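PDB 6LRF: Alr4995 protein from Nostoc sp., which is a bifunctional arginine dihydrolase and ornithine cyclodeaminase, hydrolysing arginine and probably converting ornithine to proline in separate domains. Local coordinates for residues B[464-478]-B[674-687]. Sequence-based numbering, arbitrary orientation.
Sequences VSSERRVELVVEQVA and VGVVTDVGLFLSLL
In the Rossmann-like domain, helix 467-478 packs against an edge strand of the parallel sheet, 674-677, and against the helix that follows it, 680-687, the two helix axes inclined at 51° to each other. Just ahead of the first helix, S465 pairs with V677 twice. Its backbone N gives a bond of 3.0 Å to V677 O, in the carbonyl plane and on a lone pair, while its OG accepts a nearly straight bond (169°) from V677 N at 2.9 Å. A small hydroxyl suits this place: with OG beside the backbone N (chi1 -58°), it faces V677 N while the S465 N-H reaches V677 O, so both backbone polar groups of one residue are met. With an alanine here, V677 N would probably be left without its acceptor, leaving only the backbone bond between residue 465 and V677. Farther along, branched valines fill the interface: V473 CG2 meets V676 CG1 tip to tip at 3.6 Å, and V470 CG2 meets T678 CB at 3.7 Å. V474 divides its methyls, CG2 reaching F683 CE1 at 3.7 Å and CG1 lying against the backbone of L686 and L687. R469, its chain bent at chi2, has V473 CG2 against one guanidinium face, toward its rim, and gives G675 O a weak bond of 3.4 Å from NH2. Strand 651-656 continues the buried layer through V653 and V655. Such helix-on-sheet packing, made mainly of aliphatic side chains, is typical of the alpha/beta Rossmann fold.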
loop_
_atom_site.group_PDB
_atom_site.type_symbol
_atom_site.label_atom_id
_atom_site.label_comp_id
_atom_site.label_asym_id
_atom_site.label_seq_id
_atom_site.Cartn_x
_atom_site.Cartn_y
_atom_site.Cartn_z
ATOM N N VAL B 464 -7.191 -0.443 4.479
ATOM C CA VAL B 464 -6.542 0.104 5.664
ATOM C C VAL B 464 -7.538 0.228 6.836
ATOM O O VAL B 464 -7.179 -0.077 7.965
ATOM C CB VAL B 464 -5.869 1.464 5.367
ATOM C CG1 VAL B 464 -5.008 1.905 6.529
ATOM C CG2 VAL B 464 -4.997 1.360 4.122
ATOM N N SER B 465 -8.785 0.630 6.595
ATOM C CA SER B 465 -9.759 0.658 7.700
ATOM C C SER B 465 -10.279 -0.740 8.063
ATOM O O SER B 465 -10.707 -1.493 7.190
ATOM C CB SER B 465 -10.949 1.572 7.360
ATOM O OG SER B 465 -10.520 2.893 7.082
ATOM N N SER B 466 -10.263 -1.084 9.349
ATOM C CA SER B 466 -10.714 -2.408 9.769
ATOM C C SER B 466 -12.221 -2.563 9.579
ATOM O O SER B 466 -12.956 -1.581 9.496
ATOM C CB SER B 466 -10.342 -2.679 11.230
ATOM O OG SER B 466 -11.280 -2.082 12.109
ATOM N N GLU B 467 -12.680 -3.801 9.512
ATOM C CA GLU B 467 -14.088 -4.070 9.305
ATOM C C GLU B 467 -14.951 -3.440 10.405
ATOM O O GLU B 467 -16.062 -2.967 10.147
ATOM C CB GLU B 467 -14.326 -5.574 9.232
ATOM C CG GLU B 467 -15.786 -5.968 9.292
ATOM C CD GLU B 467 -16.593 -5.378 8.150
ATOM O OE1 GLU B 467 -16.043 -5.249 7.026
ATOM O OE2 GLU B 467 -17.778 -5.037 8.390
ATOM N N ARG B 468 -14.424 -3.408 11.626
ATOM C CA ARG B 468 -15.179 -2.876 12.762
ATOM C C ARG B 468 -15.376 -1.377 12.636
ATOM O O ARG B 468 -16.463 -0.850 12.892
ATOM C CB ARG B 468 -14.468 -3.201 14.073
ATOM C CG ARG B 468 -15.342 -3.937 15.061
ATOM C CD ARG B 468 -14.503 -4.389 16.225
ATOM N NE ARG B 468 -15.228 -5.161 17.231
ATOM C CZ ARG B 468 -15.496 -6.458 17.125
ATOM N NH1 ARG B 468 -15.110 -7.131 16.048
ATOM N NH2 ARG B 468 -16.153 -7.081 18.096
ATOM N N ARG B 469 -14.304 -0.705 12.243
ATOM C CA ARG B 469 -14.312 0.713 11.980
ATOM C C ARG B 469 -15.312 1.047 10.870
ATOM O O ARG B 469 -16.210 1.877 11.055
ATOM C CB ARG B 469 -12.896 1.165 11.610
ATOM C CG ARG B 469 -12.806 2.493 10.886
ATOM C CD ARG B 469 -12.912 3.681 11.826
ATOM N NE ARG B 469 -12.681 4.928 11.100
ATOM C CZ ARG B 469 -13.253 6.092 11.396
ATOM N NH1 ARG B 469 -14.105 6.183 12.416
ATOM N NH2 ARG B 469 -12.979 7.167 10.667
ATOM N N VAL B 470 -15.161 0.383 9.727
ATOM C CA VAL B 470 -16.017 0.625 8.575
ATOM C C VAL B 470 -17.471 0.454 8.987
ATOM O O VAL B 470 -18.345 1.226 8.601
ATOM C CB VAL B 470 -15.667 -0.326 7.413
ATOM C CG1 VAL B 470 -16.818 -0.429 6.434
ATOM C CG2 VAL B 470 -14.397 0.142 6.715
ATOM N N GLU B 471 -17.717 -0.533 9.833
ATOM C CA GLU B 471 -19.068 -0.844 10.229
ATOM C C GLU B 471 -19.648 0.231 11.170
ATOM O O GLU B 471 -20.839 0.546 11.109
ATOM C CB GLU B 471 -19.094 -2.233 10.862
ATOM C CG GLU B 471 -20.466 -2.717 11.263
ATOM C CD GLU B 471 -20.441 -4.144 11.778
ATOM O OE1 GLU B 471 -19.341 -4.744 11.782
ATOM O OE2 GLU B 471 -21.512 -4.656 12.184
ATOM N N LEU B 472 -18.810 0.818 12.020
ATOM C CA LEU B 472 -19.301 1.878 12.899
ATOM C C LEU B 472 -19.519 3.164 12.095
ATOM O O LEU B 472 -20.518 3.851 12.298
ATOM C CB LEU B 472 -18.348 2.116 14.079
ATOM C CG LEU B 472 -18.820 1.533 15.427
ATOM C CD1 LEU B 472 -20.261 1.935 15.736
ATOM C CD2 LEU B 472 -18.673 0.004 15.492
ATOM N N VAL B 473 -18.605 3.470 11.173
ATOM C CA VAL B 473 -18.797 4.596 10.266
ATOM C C VAL B 473 -20.097 4.445 9.478
ATOM O O VAL B 473 -20.900 5.376 9.389
ATOM C CB VAL B 473 -17.624 4.741 9.288
ATOM C CG1 VAL B 473 -17.992 5.683 8.130
ATOM C CG2 VAL B 473 -16.400 5.233 10.023
ATOM N N VAL B 474 -20.318 3.260 8.925
ATOM C CA VAL B 474 -21.536 3.007 8.169
ATOM C C VAL B 474 -22.760 3.232 9.033
ATOM O O VAL B 474 -23.762 3.786 8.574
ATOM C CB VAL B 474 -21.556 1.571 7.587
ATOM C CG1 VAL B 474 -22.973 1.126 7.274
ATOM C CG2 VAL B 474 -20.702 1.518 6.351
ATOM N N GLU B 475 -22.669 2.829 10.295
ATOM C CA GLU B 475 -23.774 3.026 11.215
ATOM C C GLU B 475 -24.060 4.513 11.415
ATOM O O GLU B 475 -25.214 4.936 11.435
ATOM C CB GLU B 475 -23.489 2.351 12.557
ATOM C CG GLU B 475 -24.752 2.183 13.399
ATOM C CD GLU B 475 -24.516 1.461 14.721
ATOM O OE1 GLU B 475 -23.342 1.307 15.143
ATOM O OE2 GLU B 475 -25.522 1.048 15.335
ATOM N N GLN B 476 -23.010 5.313 11.537
ATOM C CA GLN B 476 -23.197 6.744 11.707
ATOM C C GLN B 476 -23.716 7.390 10.429
ATOM O O GLN B 476 -24.638 8.201 10.491
ATOM C CB GLN B 476 -21.897 7.400 12.176
ATOM C CG GLN B 476 -21.439 6.833 13.526
ATOM C CD GLN B 476 -20.010 7.193 13.898
ATOM O OE1 GLN B 476 -19.326 7.918 13.173
ATOM N NE2 GLN B 476 -19.548 6.669 15.032
ATOM N N VAL B 477 -23.166 7.009 9.273
ATOM C CA VAL B 477 -23.621 7.564 7.993
ATOM C C VAL B 477 -25.069 7.171 7.666
ATOM O O VAL B 477 -25.842 8.002 7.185
ATOM C CB VAL B 477 -22.700 7.134 6.824
ATOM C CG1 VAL B 477 -23.198 7.698 5.526
ATOM C CG2 VAL B 477 -21.287 7.619 7.054
ATOM N N ALA B 478 -25.441 5.915 7.925
ATOM C CA ALA B 478 -26.811 5.447 7.655
ATOM C C ALA B 478 -27.820 6.256 8.450
ATOM O O ALA B 478 -28.881 6.622 7.945
ATOM C CB ALA B 478 -26.963 3.957 7.981
ATOM N N VAL B 674 -15.936 12.506 7.300
ATOM C CA VAL B 674 -15.529 11.175 7.721
ATOM C C VAL B 674 -14.971 10.432 6.501
ATOM O O VAL B 674 -15.411 10.639 5.361
ATOM C CB VAL B 674 -16.677 10.379 8.391
ATOM C CG1 VAL B 674 -17.691 9.867 7.367
ATOM C CG2 VAL B 674 -16.101 9.214 9.207
ATOM N N GLY B 675 -13.956 9.608 6.742
ATOM C CA GLY B 675 -13.332 8.848 5.680
ATOM C C GLY B 675 -13.078 7.419 6.113
ATOM O O GLY B 675 -12.696 7.172 7.259
ATOM N N VAL B 676 -13.317 6.478 5.203
ATOM C CA VAL B 676 -12.931 5.081 5.401
ATOM C C VAL B 676 -12.176 4.584 4.180
ATOM O O VAL B 676 -12.507 4.931 3.039
ATOM C CB VAL B 676 -14.137 4.136 5.663
ATOM C CG1 VAL B 676 -14.540 4.176 7.117
ATOM C CG2 VAL B 676 -15.300 4.482 4.771
ATOM N N VAL B 677 -11.146 3.788 4.437
ATOM C CA VAL B 677 -10.349 3.188 3.382
ATOM C C VAL B 677 -10.781 1.754 3.254
ATOM O O VAL B 677 -10.425 0.915 4.078
ATOM C CB VAL B 677 -8.862 3.254 3.672
ATOM C CG1 VAL B 677 -8.093 2.596 2.542
ATOM C CG2 VAL B 677 -8.439 4.699 3.834
ATOM N N THR B 678 -11.580 1.480 2.233
ATOM C CA THR B 678 -12.232 0.191 2.138
ATOM C C THR B 678 -12.797 -0.014 0.737
ATOM O O THR B 678 -12.742 0.878 -0.115
ATOM C CB THR B 678 -13.351 0.064 3.207
ATOM O OG1 THR B 678 -13.715 -1.309 3.385
ATOM C CG2 THR B 678 -14.581 0.891 2.835
ATOM N N ASP B 679 -13.295 -1.216 0.497
ATOM C CA ASP B 679 -14.002 -1.544 -0.730
ATOM C C ASP B 679 -15.322 -0.786 -0.740
ATOM O O ASP B 679 -16.121 -0.935 0.197
ATOM C CB ASP B 679 -14.237 -3.057 -0.801
ATOM C CG ASP B 679 -14.997 -3.482 -2.043
ATOM O OD1 ASP B 679 -16.175 -3.073 -2.194
ATOM O OD2 ASP B 679 -14.430 -4.261 -2.847
ATOM N N VAL B 680 -15.576 -0.001 -1.789
ATOM C CA VAL B 680 -16.758 0.857 -1.785
ATOM C C VAL B 680 -18.030 0.025 -1.966
ATOM O O VAL B 680 -19.113 0.397 -1.490
ATOM C CB VAL B 680 -16.665 1.971 -2.872
ATOM C CG1 VAL B 680 -16.760 1.378 -4.265
ATOM C CG2 VAL B 680 -17.757 2.989 -2.678
ATOM N N GLY B 681 -17.904 -1.122 -2.628
ATOM C CA GLY B 681 -19.035 -2.029 -2.742
ATOM C C GLY B 681 -19.358 -2.634 -1.389
ATOM O O GLY B 681 -20.528 -2.777 -1.021
ATOM N N LEU B 682 -18.318 -2.988 -0.643
ATOM C CA LEU B 682 -18.509 -3.418 0.740
ATOM C C LEU B 682 -19.246 -2.325 1.516
ATOM O O LEU B 682 -20.250 -2.593 2.193
ATOM C CB LEU B 682 -17.167 -3.736 1.416
ATOM C CG LEU B 682 -17.281 -4.049 2.920
ATOM C CD1 LEU B 682 -18.294 -5.171 3.173
ATOM C CD2 LEU B 682 -15.940 -4.420 3.504
ATOM N N PHE B 683 -18.741 -1.093 1.398
ATOM C CA PHE B 683 -19.326 0.058 2.089
ATOM C C PHE B 683 -20.800 0.208 1.749
ATOM O O PHE B 683 -21.640 0.353 2.640
ATOM C CB PHE B 683 -18.566 1.352 1.741
ATOM C CG PHE B 683 -19.123 2.583 2.411
ATOM C CD1 PHE B 683 -18.649 2.986 3.646
ATOM C CD2 PHE B 683 -20.133 3.331 1.807
ATOM C CE1 PHE B 683 -19.162 4.111 4.265
ATOM C CE2 PHE B 683 -20.650 4.457 2.428
ATOM C CZ PHE B 683 -20.162 4.845 3.658
ATOM N N LEU B 684 -21.113 0.178 0.455
ATOM C CA LEU B 684 -22.493 0.331 -0.004
ATOM C C LEU B 684 -23.382 -0.836 0.418
ATOM O O LEU B 684 -24.579 -0.667 0.671
ATOM C CB LEU B 684 -22.527 0.489 -1.530
ATOM C CG LEU B 684 -22.013 1.837 -2.049
ATOM C CD1 LEU B 684 -21.670 1.779 -3.532
ATOM C CD2 LEU B 684 -23.042 2.929 -1.779
ATOM N N SER B 685 -22.803 -2.025 0.488
ATOM C CA SER B 685 -23.583 -3.183 0.887
ATOM C C SER B 685 -24.098 -3.013 2.330
ATOM O O SER B 685 -25.299 -3.104 2.595
ATOM C CB SER B 685 -22.751 -4.458 0.747
ATOM O OG SER B 685 -23.608 -5.589 0.807
ATOM N N LEU B 686 -23.172 -2.740 3.239
ATOM C CA LEU B 686 -23.478 -2.475 4.642
ATOM C C LEU B 686 -24.436 -1.314 4.826
ATOM O O LEU B 686 -25.340 -1.368 5.660
ATOM C CB LEU B 686 -22.192 -2.172 5.392
ATOM C CG LEU B 686 -21.163 -3.287 5.441
ATOM C CD1 LEU B 686 -19.835 -2.741 5.941
ATOM C CD2 LEU B 686 -21.687 -4.390 6.344
ATOM N N LEU B 687 -24.211 -0.244 4.068
ATOM C CA LEU B 687 -25.049 0.941 4.161
ATOM C C LEU B 687 -26.504 0.599 3.862
ATOM O O LEU B 687 -27.416 1.040 4.574
ATOM C CB LEU B 687 -24.554 2.033 3.210
ATOM C CG LEU B 687 -25.387 3.310 3.184
ATOM C CD1 LEU B 687 -25.261 4.058 4.516
ATOM C CD2 LEU B 687 -24.963 4.189 2.018
#